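Long-range contact in endoglucanase (Komagataeibacter sucrofermentans, PDB 6VC5), which probably hydrolyses internal beta-1,4-glucosidic linkages in cellulose and related beta-glucans, as a member of glycoside hydrolase family 8: residues T149-L154 / P197-I202. Sequence-based numbering, arbitrary orientation.
Sequences TVTLNL and PDWLSI
The carbonyl oxygen of L152 takes the backbone N-H of L200 at 2.8 Å (N to O), almost straight at 175°, and lies 3.2 Å from a water that accepts the L154 N-H, has the L152 and P197 carbonyl oxygens within reach of its protons and bridges the segments just past the strand pairing. L152 with L200 and V150 with I202 are the hydrogen-bonded antiparallel pairs. Between them, in the non-hydrogen-bonded pair, another water joins T151 OG1 (2.6 Å) to S201 OG. Past the strand end, N153 has CG anti to its backbone N (chi1 -169°), setting ND2 3.2 Å above the W199 ring plane near its rim, the amide turned 73° from the ring; ND2 is hydrogen-bonded to D222 and OD1 to S155. T151 CG2 meets W199 CE3 obliquely at 3.7 Å. A serine in place of W199 would probably leave the N153 amide and T151 methyl without aromatic cover and lose the W215 stack. On the face away from T151, V150 CG1 lies alongside I202 CB, and the L152 and I202 delta methyls touch. Strand 200-203 is central in a three-stranded antiparallel sheet; L154 and L200 pack on helix 172-187, beside an (alpha/alpha)6 barrel as in family 8 relatives.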
ATOM      1  N   THR A 149      14.314   2.789  18.976  1.00 11.21           N
ATOM      2  CA  THR A 149      14.163   2.998  17.536  1.00 10.85           C
ATOM      3  C   THR A 149      12.714   2.798  17.129  1.00  9.58           C
ATOM      4  O   THR A 149      11.935   2.092  17.787  1.00 11.22           O
ATOM      5  CB  THR A 149      15.014   2.042  16.673  1.00 16.34           C
ATOM      6  OG1 THR A 149      14.455   0.723  16.710  1.00 20.79           O
ATOM      7  CG2 THR A 149      16.458   1.972  17.131  1.00 17.04           C
ATOM      8  N   VAL A 150      12.359   3.414  16.015  1.00  8.21           N
ATOM      9  CA  VAL A 150      11.101   3.134  15.343  1.00  8.07           C
ATOM     10  C   VAL A 150      11.422   2.608  13.952  1.00  7.31           C
ATOM     11  O   VAL A 150      12.346   3.100  13.295  1.00  8.81           O
ATOM     12  CB  VAL A 150      10.156   4.354  15.297  1.00  9.64           C
ATOM     13  CG1 VAL A 150      10.729   5.472  14.430  1.00 10.40           C
ATOM     14  CG2 VAL A 150       8.784   3.935  14.808  1.00 11.00           C
ATOM     15  N   THR A 151      10.695   1.571  13.525  1.00  7.27           N
ATOM     16  CA  THR A 151      10.781   1.056  12.165  1.00  6.86           C
ATOM     17  C   THR A 151       9.571   1.536  11.379  1.00  7.33           C
ATOM     18  O   THR A 151       8.430   1.372  11.824  1.00  8.60           O
ATOM     19  CB  THR A 151      10.795  -0.471  12.174  1.00  9.76           C
ATOM     20  OG1 THR A 151      11.932  -0.933  12.918  1.00 14.31           O
ATOM     21  CG2 THR A 151      10.834  -1.026  10.726  1.00 11.18           C
ATOM     22  N   LEU A 152       9.811   2.131  10.216  1.00  6.58           N
ATOM     23  CA  LEU A 152       8.728   2.570   9.357  1.00  6.64           C
ATOM     24  C   LEU A 152       8.792   1.826   8.035  1.00  6.72           C
ATOM     25  O   LEU A 152       9.874   1.480   7.546  1.00  9.48           O
ATOM     26  CB  LEU A 152       8.820   4.088   9.081  1.00  8.48           C
ATOM     27  CG  LEU A 152       8.891   5.017  10.288  1.00  8.62           C
ATOM     28  CD1 LEU A 152       8.992   6.475   9.821  1.00 11.77           C
ATOM     29  CD2 LEU A 152       7.673   4.819  11.181  1.00  9.84           C
ATOM     30  N   ASN A 153       7.629   1.571   7.461  1.00  6.31           N
ATOM     31  CA  ASN A 153       7.539   1.085   6.090  1.00  6.35           C
ATOM     32  C   ASN A 153       6.969   2.240   5.277  1.00  7.85           C
ATOM     33  O   ASN A 153       5.796   2.589   5.430  1.00  6.27           O
ATOM     34  CB  ASN A 153       6.660  -0.157   6.023  1.00  7.49           C
ATOM     35  CG  ASN A 153       6.756  -0.849   4.702  1.00  6.99           C
ATOM     36  OD1 ASN A 153       6.705  -0.198   3.657  1.00  7.05           O
ATOM     37  ND2 ASN A 153       6.927  -2.167   4.724  1.00  7.87           N
ATOM     38  N   LEU A 154       7.805   2.851   4.432  1.00  8.77           N
ATOM     39  CA  LEU A 154       7.364   4.047   3.713  1.00  7.74           C
ATOM     40  C   LEU A 154       6.249   3.726   2.722  1.00  7.95           C
ATOM     41  O   LEU A 154       5.419   4.584   2.421  1.00  9.39           O
ATOM     42  CB  LEU A 154       8.562   4.713   3.024  1.00  8.39           C
ATOM     43  CG  LEU A 154       9.657   5.202   3.987  1.00 10.72           C
ATOM     44  CD1 LEU A 154      10.843   5.756   3.216  1.00 11.82           C
ATOM     45  CD2 LEU A 154       9.088   6.236   4.953  1.00 13.73           C
ATOM     46  N   PRO A 197      14.162   2.556   1.237  1.00  5.85           N
ATOM     47  CA  PRO A 197      14.209   1.136   1.579  1.00  6.84           C
ATOM     48  C   PRO A 197      12.805   0.589   1.806  1.00  6.52           C
ATOM     49  O   PRO A 197      11.845   1.326   2.065  1.00  7.49           O
ATOM     50  CB  PRO A 197      14.991   1.129   2.898  1.00  8.34           C
ATOM     51  CG  PRO A 197      14.565   2.414   3.551  1.00  8.11           C
ATOM     52  CD  PRO A 197      14.347   3.414   2.429  1.00  7.59           C
ATOM     53  N   ASP A 198      12.705  -0.745   1.728  1.00  6.11           N
ATOM     54  CA  ASP A 198      11.499  -1.423   2.196  1.00  4.02           C
ATOM     55  C   ASP A 198      11.190  -1.044   3.645  1.00  4.68           C
ATOM     56  O   ASP A 198      10.024  -0.811   3.999  1.00  6.41           O
ATOM     57  CB  ASP A 198      11.667  -2.945   2.098  1.00  6.75           C
ATOM     58  CG  ASP A 198      11.775  -3.463   0.661  1.00  8.98           C
ATOM     59  OD1 ASP A 198      11.146  -2.899  -0.273  1.00  7.31           O
ATOM     60  OD2 ASP A 198      12.478  -4.495   0.485  1.00 11.10           O
ATOM     61  N   TRP A 199      12.221  -0.957   4.489  1.00  5.05           N
ATOM     62  CA  TRP A 199      12.067  -0.735   5.928  1.00  3.91           C
ATOM     63  C   TRP A 199      13.112   0.274   6.386  1.00  5.01           C
ATOM     64  O   TRP A 199      14.317   0.046   6.206  1.00  6.14           O
ATOM     65  CB  TRP A 199      12.252  -2.053   6.688  1.00  5.96           C
ATOM     66  CG  TRP A 199      11.214  -3.104   6.325  1.00  7.00           C
ATOM     67  CD1 TRP A 199      11.353  -4.129   5.423  1.00  7.40           C
ATOM     68  CD2 TRP A 199       9.901  -3.219   6.864  1.00  6.74           C
ATOM     69  NE1 TRP A 199      10.193  -4.863   5.362  1.00  7.77           N
ATOM     70  CE2 TRP A 199       9.289  -4.328   6.244  1.00  8.53           C
ATOM     71  CE3 TRP A 199       9.178  -2.490   7.811  1.00  8.91           C
ATOM     72  CZ2 TRP A 199       7.981  -4.729   6.554  1.00  9.19           C
ATOM     73  CZ3 TRP A 199       7.878  -2.881   8.111  1.00  8.92           C
ATOM     74  CH2 TRP A 199       7.299  -3.987   7.487  1.00  9.26           C
ATOM     75  N   LEU A 200      12.651   1.368   7.000  1.00  5.89           N
ATOM     76  CA  LEU A 200      13.491   2.462   7.471  1.00  5.27           C
ATOM     77  C   LEU A 200      13.521   2.441   8.994  1.00  6.88           C
ATOM     78  O   LEU A 200      12.518   2.113   9.634  1.00  7.80           O
ATOM     79  CB  LEU A 200      12.887   3.797   7.009  1.00  5.74           C
ATOM     80  CG  LEU A 200      13.633   5.048   7.432  1.00  7.46           C
ATOM     81  CD1 LEU A 200      14.890   5.205   6.591  1.00  7.87           C
ATOM     82  CD2 LEU A 200      12.721   6.249   7.276  1.00 10.84           C
ATOM     83  N   SER A 201      14.669   2.779   9.579  1.00  7.14           N
ATOM     84  CA  SER A 201      14.773   2.956  11.025  1.00  8.53           C
ATOM     85  C   SER A 201      15.100   4.412  11.354  1.00  7.80           C
ATOM     86  O   SER A 201      15.954   5.030  10.704  1.00  9.29           O
ATOM     87  CB  SER A 201      15.862   2.040  11.587  1.00 11.04           C
ATOM     88  OG  SER A 201      15.865   2.077  13.005  1.00 17.33           O
ATOM     89  N   ILE A 202      14.432   4.967  12.370  1.00  7.48           N
ATOM     90  CA  ILE A 202      14.794   6.271  12.931  1.00  7.17           C
ATOM     91  C   ILE A 202      15.157   6.053  14.396  1.00  7.51           C
ATOM     92  O   ILE A 202      14.377   5.458  15.150  1.00  9.28           O
ATOM     93  CB  ILE A 202      13.665   7.307  12.803  1.00  7.65           C
ATOM     94  CG1 ILE A 202      13.268   7.507  11.339  1.00  8.16           C
ATOM     95  CG2 ILE A 202      14.111   8.653  13.398  1.00 10.01           C
ATOM     96  CD1 ILE A 202      12.103   8.498  11.141  1.00 11.06           C
TER
HETATM   97  O   HOH W   1      14.239   0.003  13.768  1.00 20.83           O
HETATM   98  O   HOH W   2      10.538   2.187   4.460  1.00 14.28           O